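Local coordinates for protein tryparedoxin (Crithidia fasciculata, PDB 1O8X) that probably works as a thioredoxin-like disulfide oxidoreductase, passing electrons through a redox-active cysteine pair in the oxidative-stress defence of the trypanosomatid, at residues K29-Y34 with E64-T69; F33-S38 with T111-D116; Q49-Y54 with M84-V89; D55-S60 with D134-Q139. The protein carries 1 engineered substitution. One frame throughout, in Å; residues are numbered along the deposited sequence.

Contact 1: residues K29-Y34 with E64-T69; sequences KLVFFY and EVVFCT
Leu-30 and Glu-64 open a ladder of five backbone hydrogen bonds between strands 30-34 and 64-69, which run parallel. Leu-30 O accepts from Glu-64 N at 2.9 Å, and Glu-64 O in turn receives Phe-32 N at 2.8 Å in an almost straight bond. The series continues with Val-66 N to Phe-32 O, Tyr-34 N to Val-66 O and Cys-68 N to Tyr-34 O. Phe-32 and Tyr-34 thus spend both backbone groups on this neighbour, while Val-31 and Phe-33 bond to strand 111-116.

The carboxylate of Glu-64 is equally well supplied. A bend at its second torsion (chi2 53°) folds the chain back on itself, and Val-65 N meets Glu-64 OE1 on the anti side at 2.9 Å. Tyr-54 OH is a further partner of OE1. Glu-64 OE2 is joined to Lys-29 NZ through one water, 2.8 Å from Glu-64 OE2 and 2.8 Å from Lys-29 NZ, the charged ends staying too far apart for a salt bridge.

On the face of Val-31, Val-31 CG1 touches Val-66 CG2 at 3.8 Å, and Cys-68 SG lies obliquely beside the Phe-33 ring, 3.8 Å from Phe-33 CD2. This is the parallel pair of a beta-alpha-beta crossover through helix 41-57. With so many donors gathered around it, the buried Glu-64 carboxylate can probably remain ionised.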
# COMPACT_ATOMS: atom_id res chain seq x y z
N LYS A 29 9.29 -5.85 8.10
CA LYS A 29 8.93 -5.84 6.67
C LYS A 29 9.15 -4.48 6.02
O LYS A 29 9.20 -3.46 6.71
CB LYS A 29 7.46 -6.23 6.49
CG LYS A 29 7.21 -7.69 6.90
CD LYS A 29 5.92 -8.25 6.39
CE LYS A 29 5.70 -9.66 6.94
NZ LYS A 29 4.54 -10.37 6.31
N LEU A 30 9.29 -4.50 4.70
CA LEU A 30 9.06 -3.30 3.90
C LEU A 30 7.55 -3.19 3.71
O LEU A 30 6.89 -4.19 3.41
CB LEU A 30 9.76 -3.44 2.55
CG LEU A 30 9.51 -2.31 1.55
CD1 LEU A 30 10.04 -0.96 1.97
CD2 LEU A 30 10.11 -2.72 0.21
N VAL A 31 7.01 -1.99 3.90
CA VAL A 31 5.57 -1.79 3.78
C VAL A 31 5.31 -0.82 2.65
O VAL A 31 5.80 0.30 2.67
CB VAL A 31 4.98 -1.24 5.10
CG1 VAL A 31 3.50 -0.93 4.93
CG2 VAL A 31 5.17 -2.27 6.22
N PHE A 32 4.53 -1.26 1.67
CA PHE A 32 4.13 -0.37 0.59
C PHE A 32 2.73 0.15 0.84
O PHE A 32 1.77 -0.63 0.92
CB PHE A 32 4.09 -1.13 -0.74
CG PHE A 32 5.42 -1.47 -1.31
CD1 PHE A 32 5.87 -2.78 -1.24
CD2 PHE A 32 6.20 -0.51 -1.97
CE1 PHE A 32 7.09 -3.15 -1.78
CE2 PHE A 32 7.44 -0.86 -2.52
CZ PHE A 32 7.88 -2.19 -2.44
N PHE A 33 2.59 1.46 0.92
CA PHE A 33 1.29 2.12 0.91
C PHE A 33 0.83 2.26 -0.53
O PHE A 33 1.53 2.88 -1.35
CB PHE A 33 1.39 3.49 1.57
CG PHE A 33 1.81 3.43 3.00
CD1 PHE A 33 2.98 4.04 3.42
CD2 PHE A 33 1.01 2.77 3.94
CE1 PHE A 33 3.37 4.01 4.77
CE2 PHE A 33 1.39 2.72 5.28
CZ PHE A 33 2.58 3.35 5.69
N TYR A 34 -0.31 1.66 -0.84
CA TYR A 34 -0.87 1.68 -2.20
C TYR A 34 -2.06 2.62 -2.22
O TYR A 34 -3.11 2.31 -1.67
CB TYR A 34 -1.28 0.27 -2.63
CG TYR A 34 -1.86 0.23 -4.04
CD1 TYR A 34 -1.28 0.97 -5.07
CD2 TYR A 34 -2.97 -0.57 -4.34
CE1 TYR A 34 -1.80 0.93 -6.36
CE2 TYR A 34 -3.49 -0.62 -5.65
CZ TYR A 34 -2.88 0.12 -6.65
OH TYR A 34 -3.34 0.11 -7.95
N GLU A 64 4.90 -6.14 2.55
CA GLU A 64 3.45 -6.14 2.62
C GLU A 64 2.93 -4.93 1.88
O GLU A 64 3.67 -3.96 1.72
CB GLU A 64 3.01 -6.11 4.09
CG GLU A 64 1.52 -6.30 4.33
CD GLU A 64 0.96 -7.54 3.66
OE1 GLU A 64 0.55 -7.47 2.48
OE2 GLU A 64 0.96 -8.60 4.31
N VAL A 65 1.68 -5.00 1.42
CA VAL A 65 1.00 -3.89 0.76
C VAL A 65 -0.18 -3.48 1.63
O VAL A 65 -0.96 -4.33 2.07
CB VAL A 65 0.56 -4.24 -0.69
CG1 VAL A 65 -0.24 -3.09 -1.29
CG2 VAL A 65 1.75 -4.55 -1.55
N VAL A 66 -0.32 -2.18 1.88
CA VAL A 66 -1.42 -1.62 2.64
C VAL A 66 -2.18 -0.65 1.74
O VAL A 66 -1.66 0.41 1.38
CB VAL A 66 -0.92 -0.90 3.91
CG1 VAL A 66 -2.08 -0.29 4.67
CG2 VAL A 66 -0.15 -1.88 4.80
N PHE A 67 -3.39 -1.03 1.35
CA PHE A 67 -4.24 -0.17 0.54
C PHE A 67 -4.72 1.04 1.33
O PHE A 67 -5.30 0.90 2.42
CB PHE A 67 -5.43 -1.01 0.03
CG PHE A 67 -6.47 -0.22 -0.74
CD1 PHE A 67 -6.11 0.73 -1.70
CD2 PHE A 67 -7.82 -0.48 -0.53
CE1 PHE A 67 -7.10 1.42 -2.40
CE2 PHE A 67 -8.79 0.22 -1.23
CZ PHE A 67 -8.42 1.17 -2.17
N CYS A 68 -4.44 2.22 0.77
CA CYS A 68 -4.82 3.52 1.32
C CYS A 68 -5.80 4.15 0.35
O CYS A 68 -5.41 4.68 -0.69
CB CYS A 68 -3.57 4.38 1.47
SG CYS A 68 -2.39 3.74 2.65
N THR A 69 -7.08 4.08 0.68
CA THR A 69 -8.12 4.40 -0.28
C THR A 69 -8.36 5.90 -0.55
O THR A 69 -8.29 6.72 0.36
CB THR A 69 -9.41 3.70 0.17
OG1 THR A 69 -10.38 3.81 -0.87
CG2 THR A 69 -10.05 4.38 1.38
O HOH W 1 2.27 -8.76 6.74

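Contact 2: residues F33-S38 with T111-D116; sequences FYFSAS and TLIGVD
Strands 33-36 and 111-116 run antiparallel, their directions 165° apart, with two hydrogen-bonded pairs flanking the non-hydrogen-bonded pair of Tyr-34 and Leu-112. In the first, Phe-33 N reaches Ile-113 O at 2.8 Å and Ile-113 N returns to Phe-33 O at 3.0 Å. In the second, Phe-35 N bonds Thr-111 O at 2.9 Å, and Thr-111 N reaches Phe-35 O at 3.1 Å.

On one face of the sheet, two phenylalanines of the first strand, Phe-33 and Phe-35, lie beside Thr-111, Ile-113 and Val-115 of the second. Phe-33 extends diagonally to Val-115, crossing it at about a right angle, with Phe-33 CE1 3.7 Å from Val-115 CG2. Phe-35 keeps CG beside its own backbone N (chi1 -59°), which sets the ring edge next to the carbonyl bound by that N: Thr-111 O lies in the ring plane, 3.7 Å from Phe-35 CD1.

In the thioredoxin fold this pairing sits inside the central sheet, where strand 30-36 lies between 63-69 and 111-116. Strand 30-36 leads on to the redox-active motif at the start of helix 41-57, with Cys-40 and the engineered Ala-43, while Pro-110, just before Thr-111, probably corresponds to the family's cis-proline.

On the other face Leu-112 sends CD1 back across the strands to Tyr-34 CB, 3.7 Å away. Leu-50 and Ala-43 of helix 41-57 pack against the same tyrosine, whose OH bonds to Thr-47. Thr-111 OG1 has its partner in Ser-108 O.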
# COMPACT_ATOMS: atom_id res chain seq x y z
N PHE A 33 2.59 1.46 0.92
CA PHE A 33 1.29 2.12 0.91
C PHE A 33 0.83 2.26 -0.53
O PHE A 33 1.53 2.88 -1.35
CB PHE A 33 1.39 3.49 1.57
CG PHE A 33 1.81 3.43 3.00
CD1 PHE A 33 2.98 4.04 3.42
CD2 PHE A 33 1.01 2.77 3.94
CE1 PHE A 33 3.37 4.01 4.77
CE2 PHE A 33 1.39 2.72 5.28
CZ PHE A 33 2.58 3.35 5.69
N TYR A 34 -0.31 1.66 -0.84
CA TYR A 34 -0.87 1.68 -2.20
C TYR A 34 -2.06 2.62 -2.22
O TYR A 34 -3.11 2.31 -1.67
CB TYR A 34 -1.28 0.27 -2.63
CG TYR A 34 -1.86 0.23 -4.04
CD1 TYR A 34 -1.28 0.97 -5.07
CD2 TYR A 34 -2.97 -0.57 -4.34
CE1 TYR A 34 -1.80 0.93 -6.36
CE2 TYR A 34 -3.49 -0.62 -5.65
CZ TYR A 34 -2.88 0.12 -6.65
OH TYR A 34 -3.34 0.11 -7.95
N PHE A 35 -1.85 3.78 -2.82
CA PHE A 35 -2.91 4.79 -2.94
C PHE A 35 -3.65 4.56 -4.25
O PHE A 35 -3.05 4.61 -5.34
CB PHE A 35 -2.31 6.20 -2.92
CG PHE A 35 -1.53 6.50 -1.67
CD1 PHE A 35 -0.20 6.12 -1.55
CD2 PHE A 35 -2.15 7.11 -0.58
CE1 PHE A 35 0.51 6.37 -0.37
CE2 PHE A 35 -1.43 7.37 0.59
CZ PHE A 35 -0.11 6.99 0.69
N SER A 36 -4.94 4.26 -4.14
CA SER A 36 -5.75 3.96 -5.32
C SER A 36 -7.22 4.18 -4.98
O SER A 36 -7.54 4.53 -3.86
CB SER A 36 -5.48 2.54 -5.83
OG SER A 36 -6.08 2.41 -7.11
N ALA A 37 -8.09 3.97 -5.97
CA ALA A 37 -9.52 4.10 -5.77
C ALA A 37 -10.22 3.29 -6.83
O ALA A 37 -9.69 3.12 -7.93
CB ALA A 37 -9.96 5.56 -5.87
N SER A 38 -11.44 2.86 -6.50
CA SER A 38 -12.25 2.13 -7.47
C SER A 38 -12.55 2.97 -8.72
O SER A 38 -12.75 2.43 -9.82
CB SER A 38 -13.56 1.66 -6.80
OG SER A 38 -14.42 2.75 -6.53
N THR A 111 -0.44 5.30 -6.79
CA THR A 111 0.90 5.64 -6.28
C THR A 111 1.27 4.56 -5.28
O THR A 111 0.41 4.08 -4.55
CB THR A 111 0.90 7.03 -5.64
OG1 THR A 111 0.82 8.01 -6.68
CG2 THR A 111 2.21 7.34 -4.94
N LEU A 112 2.55 4.19 -5.25
CA LEU A 112 3.00 3.13 -4.35
C LEU A 112 4.27 3.60 -3.66
O LEU A 112 5.27 3.84 -4.35
CB LEU A 112 3.23 1.88 -5.20
CG LEU A 112 3.46 0.51 -4.57
CD1 LEU A 112 2.28 0.09 -3.76
CD2 LEU A 112 3.72 -0.49 -5.66
N ILE A 113 4.23 3.71 -2.33
CA ILE A 113 5.34 4.23 -1.54
C ILE A 113 5.77 3.19 -0.53
O ILE A 113 4.96 2.72 0.27
CB ILE A 113 4.91 5.53 -0.86
CG1 ILE A 113 4.56 6.51 -1.99
CG2 ILE A 113 5.98 6.06 0.12
CD1 ILE A 113 4.42 7.90 -1.65
N GLY A 114 7.05 2.85 -0.55
CA GLY A 114 7.57 1.84 0.35
C GLY A 114 8.36 2.44 1.48
O GLY A 114 9.23 3.28 1.24
N VAL A 115 8.02 2.03 2.69
CA VAL A 115 8.72 2.46 3.90
C VAL A 115 9.19 1.25 4.70
O VAL A 115 8.57 0.18 4.65
CB VAL A 115 7.83 3.40 4.78
CG1 VAL A 115 7.27 4.56 3.95
CG2 VAL A 115 6.71 2.65 5.46
N ASP A 116 10.28 1.40 5.43
CA ASP A 116 10.73 0.35 6.32
C ASP A 116 9.85 0.37 7.57
O ASP A 116 9.76 1.40 8.24
CB ASP A 116 12.19 0.60 6.66
CG ASP A 116 12.72 -0.40 7.62
OD1 ASP A 116 12.76 -1.59 7.27
OD2 ASP A 116 13.10 -0.05 8.75

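Contact 3: residues Q49-Y54 with M84-V89; sequences QLIEFY and MPWLAV
Trp-86 pushes the rim of its six-membered ring against the face of Tyr-54 in a T-shaped stack, centroids 5.3 Å apart and planes at 79°. The atom pressed on the tyrosine is Trp-86 CE3, which lies 3.7 Å from Tyr-54 CG. Further along the indole, Trp-86 CH2 is wedged between two helix residues: Leu-50 CG approaches it at 3.5 Å and Ile-51 CG1 at 3.6 Å, both obliquely to the ring. The tryptophan reaches this place because its CG takes the crowded position between its own backbone N and carbonyl carbon (chi1 45°). One indole face is then backed by its own chain, with Met-84 CB and Pro-85 CD above it.

In thioredoxin-fold proteins the helix that starts at the redox-active motif lies against the central sheet, and here Trp-86, just before strand 87-88, fills the angle between helix 41-57 and that sheet. Glu-64 and Val-65 of strand 63-69 also touch the indole.

Away from this buried wedge the contact thins out at the exposed Pro-85. Pro-85 CG rests 3.7 Å from Tyr-54 CD2, the proline and the tyrosine lying alongside but pointing opposite ways, and Pro-85 CD is 3.9 Å from Ile-51 CG1. Polar bonding between the two segments passes through a water here, which donates to both Tyr-54 OH and Pro-85 O. The phenol oxygen is also hydrogen-bonded directly to Glu-64 OE1.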
# COMPACT_ATOMS: atom_id res chain seq x y z
N GLN A 49 -0.86 -6.03 -12.18
CA GLN A 49 0.60 -6.15 -12.21
C GLN A 49 1.16 -6.15 -10.77
O GLN A 49 2.09 -6.90 -10.46
CB GLN A 49 1.21 -5.04 -13.05
CG GLN A 49 0.80 -5.13 -14.53
CD GLN A 49 1.27 -3.93 -15.31
OE1 GLN A 49 2.43 -3.87 -15.73
NE2 GLN A 49 0.38 -2.96 -15.51
N LEU A 50 0.58 -5.34 -9.89
CA LEU A 50 0.99 -5.32 -8.50
C LEU A 50 0.58 -6.63 -7.83
O LEU A 50 1.35 -7.18 -7.04
CB LEU A 50 0.40 -4.09 -7.79
CG LEU A 50 0.70 -4.00 -6.30
CD1 LEU A 50 2.19 -3.99 -5.99
CD2 LEU A 50 0.06 -2.73 -5.76
N ILE A 51 -0.60 -7.17 -8.16
CA ILE A 51 -1.02 -8.45 -7.58
C ILE A 51 -0.06 -9.57 -7.99
O ILE A 51 0.34 -10.39 -7.16
CB ILE A 51 -2.48 -8.79 -7.97
CG1 ILE A 51 -3.44 -7.87 -7.23
CG2 ILE A 51 -2.81 -10.25 -7.64
CD1 ILE A 51 -4.90 -7.99 -7.71
N GLU A 52 0.35 -9.60 -9.26
CA GLU A 52 1.27 -10.63 -9.72
C GLU A 52 2.61 -10.53 -8.98
O GLU A 52 3.17 -11.54 -8.54
CB GLU A 52 1.49 -10.48 -11.22
CG GLU A 52 2.41 -11.53 -11.83
CD GLU A 52 2.45 -11.52 -13.34
OE1 GLU A 52 1.61 -10.83 -13.99
OE2 GLU A 52 3.34 -12.19 -13.88
N PHE A 53 3.13 -9.32 -8.86
CA PHE A 53 4.38 -9.10 -8.13
C PHE A 53 4.26 -9.49 -6.65
O PHE A 53 5.15 -10.17 -6.10
CB PHE A 53 4.80 -7.65 -8.29
CG PHE A 53 6.21 -7.39 -7.82
CD1 PHE A 53 7.28 -7.54 -8.70
CD2 PHE A 53 6.46 -7.01 -6.51
CE1 PHE A 53 8.60 -7.31 -8.26
CE2 PHE A 53 7.77 -6.79 -6.07
CZ PHE A 53 8.83 -6.93 -6.95
N TYR A 54 3.16 -9.10 -6.03
CA TYR A 54 2.91 -9.44 -4.64
C TYR A 54 2.86 -10.95 -4.45
O TYR A 54 3.49 -11.49 -3.54
CB TYR A 54 1.59 -8.82 -4.20
CG TYR A 54 1.17 -9.06 -2.78
CD1 TYR A 54 1.64 -8.23 -1.76
CD2 TYR A 54 0.29 -10.09 -2.45
CE1 TYR A 54 1.25 -8.43 -0.45
CE2 TYR A 54 -0.09 -10.29 -1.15
CZ TYR A 54 0.39 -9.47 -0.15
OH TYR A 54 0.01 -9.65 1.14
N MET A 84 -8.47 -7.42 -3.72
CA MET A 84 -7.05 -7.33 -3.41
C MET A 84 -6.64 -8.40 -2.38
O MET A 84 -7.44 -8.73 -1.50
CB MET A 84 -6.73 -5.96 -2.81
CG MET A 84 -6.95 -4.80 -3.76
SD MET A 84 -6.84 -3.24 -2.85
CE MET A 84 -7.30 -2.09 -4.12
N PRO A 85 -5.41 -8.92 -2.49
CA PRO A 85 -4.96 -9.99 -1.57
C PRO A 85 -4.25 -9.52 -0.29
O PRO A 85 -3.91 -10.34 0.56
CB PRO A 85 -3.97 -10.78 -2.44
CG PRO A 85 -3.33 -9.70 -3.29
CD PRO A 85 -4.45 -8.72 -3.60
N TRP A 86 -4.01 -8.21 -0.16
CA TRP A 86 -3.15 -7.65 0.88
C TRP A 86 -3.98 -6.95 1.97
O TRP A 86 -5.11 -7.37 2.26
CB TRP A 86 -2.10 -6.73 0.24
CG TRP A 86 -2.66 -5.79 -0.80
CD1 TRP A 86 -3.58 -4.79 -0.59
CD2 TRP A 86 -2.39 -5.79 -2.20
NE1 TRP A 86 -3.87 -4.16 -1.78
CE2 TRP A 86 -3.16 -4.76 -2.79
CE3 TRP A 86 -1.55 -6.55 -3.02
CZ2 TRP A 86 -3.13 -4.50 -4.16
CZ3 TRP A 86 -1.51 -6.29 -4.37
CH2 TRP A 86 -2.31 -5.28 -4.93
N LEU A 87 -3.42 -5.92 2.60
CA LEU A 87 -4.08 -5.27 3.74
C LEU A 87 -4.69 -3.93 3.35
O LEU A 87 -4.40 -3.42 2.27
CB LEU A 87 -3.09 -5.06 4.88
CG LEU A 87 -2.20 -6.24 5.26
CD1 LEU A 87 -1.30 -5.87 6.44
CD2 LEU A 87 -3.04 -7.45 5.59
N ALA A 88 -5.50 -3.36 4.23
CA ALA A 88 -6.06 -2.03 4.02
C ALA A 88 -6.20 -1.26 5.30
O ALA A 88 -6.52 -1.82 6.35
CB ALA A 88 -7.42 -2.12 3.33
N VAL A 89 -5.98 0.05 5.21
CA VAL A 89 -6.39 0.95 6.30
C VAL A 89 -7.91 0.91 6.32
O VAL A 89 -8.54 1.04 5.27
CB VAL A 89 -5.90 2.40 6.08
CG1 VAL A 89 -6.41 3.32 7.20
CG2 VAL A 89 -4.38 2.45 6.00
O HOH W 2 -1.94 -11.38 2.42

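Contact 4: residues D55-S60 with D134-Q139; sequences DKFHES and DPEGEQ
Lys-56 and Glu-136 form the ionic part of the contact, a salt bridge with Lys-56 NZ 2.9 Å from Glu-136 OE2 on the syn lone pair of that oxygen. The lysine is extended beyond CG, whereas Glu-136 bends at its second torsion (chi2 -46°) and so brings its carboxylate back to the helix although its first bond leads away from it. Lys-56 NZ has a second anionic partner in Glu-52 of the same helix.

A water supplies an indirect polar link. It accepts from Lys-56 NZ at 3.1 Å and donates to Pro-135 O at 2.7 Å, tying the ammonium group to the backbone of the loop as well as to a side chain.

The aromatic part belongs to Phe-57. Pro-135 O lies at the ring edge, in the ring plane and 3.5 Å from Phe-57 CE1, a placing that suits the slightly positive hydrogens of a phenyl rim. Glu-136 O comes obliquely within 3.5 Å of Phe-57 CZ. Lys-56 CB sits over the centre of one ring face, and Lys-61 makes a cation-pi contact with the same ring.

Within the loop, hydrogen bonds fix its shape. Gly-137 N closes on Asp-134 O at 2.9 Å, completing a type I beta turn from Asp-134 to Gly-137, with the glycine at positive phi (62°). The Asp-134 carboxylate holds the residues that follow the turn, receiving Glu-138 N at OD1 and Gln-139 N at OD2, and Trp-142 NE1 also bonds to OD2. Through this turn the C-terminal loop docks on the C-terminal part of helix 41-57.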
# COMPACT_ATOMS: atom_id res chain seq x y z
N ASP A 55 2.12 -11.64 -5.32
CA ASP A 55 1.98 -13.08 -5.16
C ASP A 55 3.33 -13.78 -5.29
O ASP A 55 3.63 -14.72 -4.54
CB ASP A 55 0.94 -13.63 -6.14
CG ASP A 55 -0.50 -13.37 -5.70
OD1 ASP A 55 -0.76 -12.98 -4.53
OD2 ASP A 55 -1.44 -13.55 -6.49
N LYS A 56 4.16 -13.32 -6.24
CA LYS A 56 5.47 -13.92 -6.47
C LYS A 56 6.44 -13.67 -5.32
O LYS A 56 7.23 -14.55 -4.96
CB LYS A 56 6.10 -13.34 -7.73
CG LYS A 56 5.55 -13.85 -9.05
CD LYS A 56 6.21 -13.14 -10.23
CE LYS A 56 5.65 -13.59 -11.58
NZ LYS A 56 6.06 -12.68 -12.69
N PHE A 57 6.40 -12.46 -4.76
CA PHE A 57 7.54 -11.95 -3.97
C PHE A 57 7.25 -11.44 -2.56
O PHE A 57 8.20 -11.14 -1.84
CB PHE A 57 8.29 -10.85 -4.75
CG PHE A 57 8.83 -11.31 -6.08
CD1 PHE A 57 8.50 -10.64 -7.24
CD2 PHE A 57 9.69 -12.41 -6.17
CE1 PHE A 57 8.99 -11.04 -8.47
CE2 PHE A 57 10.19 -12.83 -7.40
CZ PHE A 57 9.84 -12.13 -8.56
N HIS A 58 5.99 -11.33 -2.14
CA HIS A 58 5.77 -10.71 -0.83
C HIS A 58 6.44 -11.49 0.30
O HIS A 58 6.94 -10.90 1.24
CB HIS A 58 4.28 -10.40 -0.56
CG HIS A 58 3.48 -11.55 -0.03
ND1 HIS A 58 2.88 -12.49 -0.84
CD2 HIS A 58 3.10 -11.86 1.24
CE1 HIS A 58 2.22 -13.36 -0.10
NE2 HIS A 58 2.32 -12.99 1.16
N GLU A 59 6.47 -12.82 0.18
CA GLU A 59 7.17 -13.63 1.18
C GLU A 59 8.70 -13.58 1.01
O GLU A 59 9.43 -13.22 1.96
CB GLU A 59 6.67 -15.07 1.17
CG GLU A 59 5.16 -15.23 1.30
CD GLU A 59 4.69 -16.58 0.78
OE1 GLU A 59 5.14 -17.61 1.34
OE2 GLU A 59 3.88 -16.62 -0.18
N SER A 60 9.19 -13.88 -0.19
CA SER A 60 10.64 -14.03 -0.41
C SER A 60 11.40 -12.70 -0.31
O SER A 60 12.58 -12.66 0.09
CB SER A 60 10.94 -14.71 -1.74
OG SER A 60 10.44 -13.96 -2.85
N ASP A 134 9.96 -3.67 -14.09
CA ASP A 134 10.81 -4.65 -13.44
C ASP A 134 9.95 -5.73 -12.80
O ASP A 134 9.97 -5.87 -11.58
CB ASP A 134 11.72 -3.92 -12.45
CG ASP A 134 12.71 -4.84 -11.74
OD1 ASP A 134 13.12 -5.90 -12.28
OD2 ASP A 134 13.15 -4.49 -10.61
N PRO A 135 9.21 -6.51 -13.60
CA PRO A 135 8.29 -7.51 -13.03
C PRO A 135 8.99 -8.59 -12.21
O PRO A 135 8.32 -9.20 -11.38
CB PRO A 135 7.60 -8.12 -14.25
CG PRO A 135 8.53 -7.86 -15.38
CD PRO A 135 9.16 -6.52 -15.08
N GLU A 136 10.28 -8.85 -12.44
CA GLU A 136 10.96 -9.87 -11.65
C GLU A 136 11.70 -9.27 -10.46
O GLU A 136 12.38 -9.99 -9.73
CB GLU A 136 11.89 -10.72 -12.53
CG GLU A 136 11.16 -11.59 -13.55
CD GLU A 136 9.97 -12.35 -12.97
OE1 GLU A 136 10.18 -13.17 -12.05
OE2 GLU A 136 8.82 -12.11 -13.41
N GLY A 137 11.55 -7.96 -10.25
CA GLY A 137 12.11 -7.32 -9.07
C GLY A 137 13.61 -7.39 -8.97
O GLY A 137 14.14 -7.46 -7.87
N GLU A 138 14.30 -7.33 -10.11
CA GLU A 138 15.76 -7.39 -10.13
C GLU A 138 16.35 -6.16 -9.44
O GLU A 138 17.45 -6.21 -8.90
CB GLU A 138 16.24 -7.53 -11.58
CG GLU A 138 15.93 -8.91 -12.16
CD GLU A 138 16.50 -9.13 -13.55
OE1 GLU A 138 17.15 -8.22 -14.11
OE2 GLU A 138 16.29 -10.24 -14.08
N GLN A 139 15.62 -5.06 -9.46
CA GLN A 139 16.08 -3.83 -8.82
C GLN A 139 15.26 -3.45 -7.59
O GLN A 139 15.43 -2.34 -7.04
CB GLN A 139 16.11 -2.67 -9.81
CG GLN A 139 17.10 -2.88 -10.96
CD GLN A 139 18.49 -3.24 -10.50
OE1 GLN A 139 19.10 -4.18 -11.03
NE2 GLN A 139 19.01 -2.51 -9.51
O HOH W 3 5.67 -9.82 -11.50

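Contacts 1 and 2 lie in the core and share strand 30-36: contact 1 gives it a parallel neighbour, contact 2 an antiparallel one, and in both a backbone ladder does most of the polar work. Contact 3 is also buried but relies on packed side chains between helix 41-57 and the segment leading into strand 87-88. It meets contact 1 where Tyr-54 bonds to Glu-64, and contact 2 through Leu-50. Contact 4, at the surface, uses the last part of the same helix, and there a salt bridge and a water replace the ladder. Phe-53, from the helical segment of contact 3, packs on the loop of contact 4.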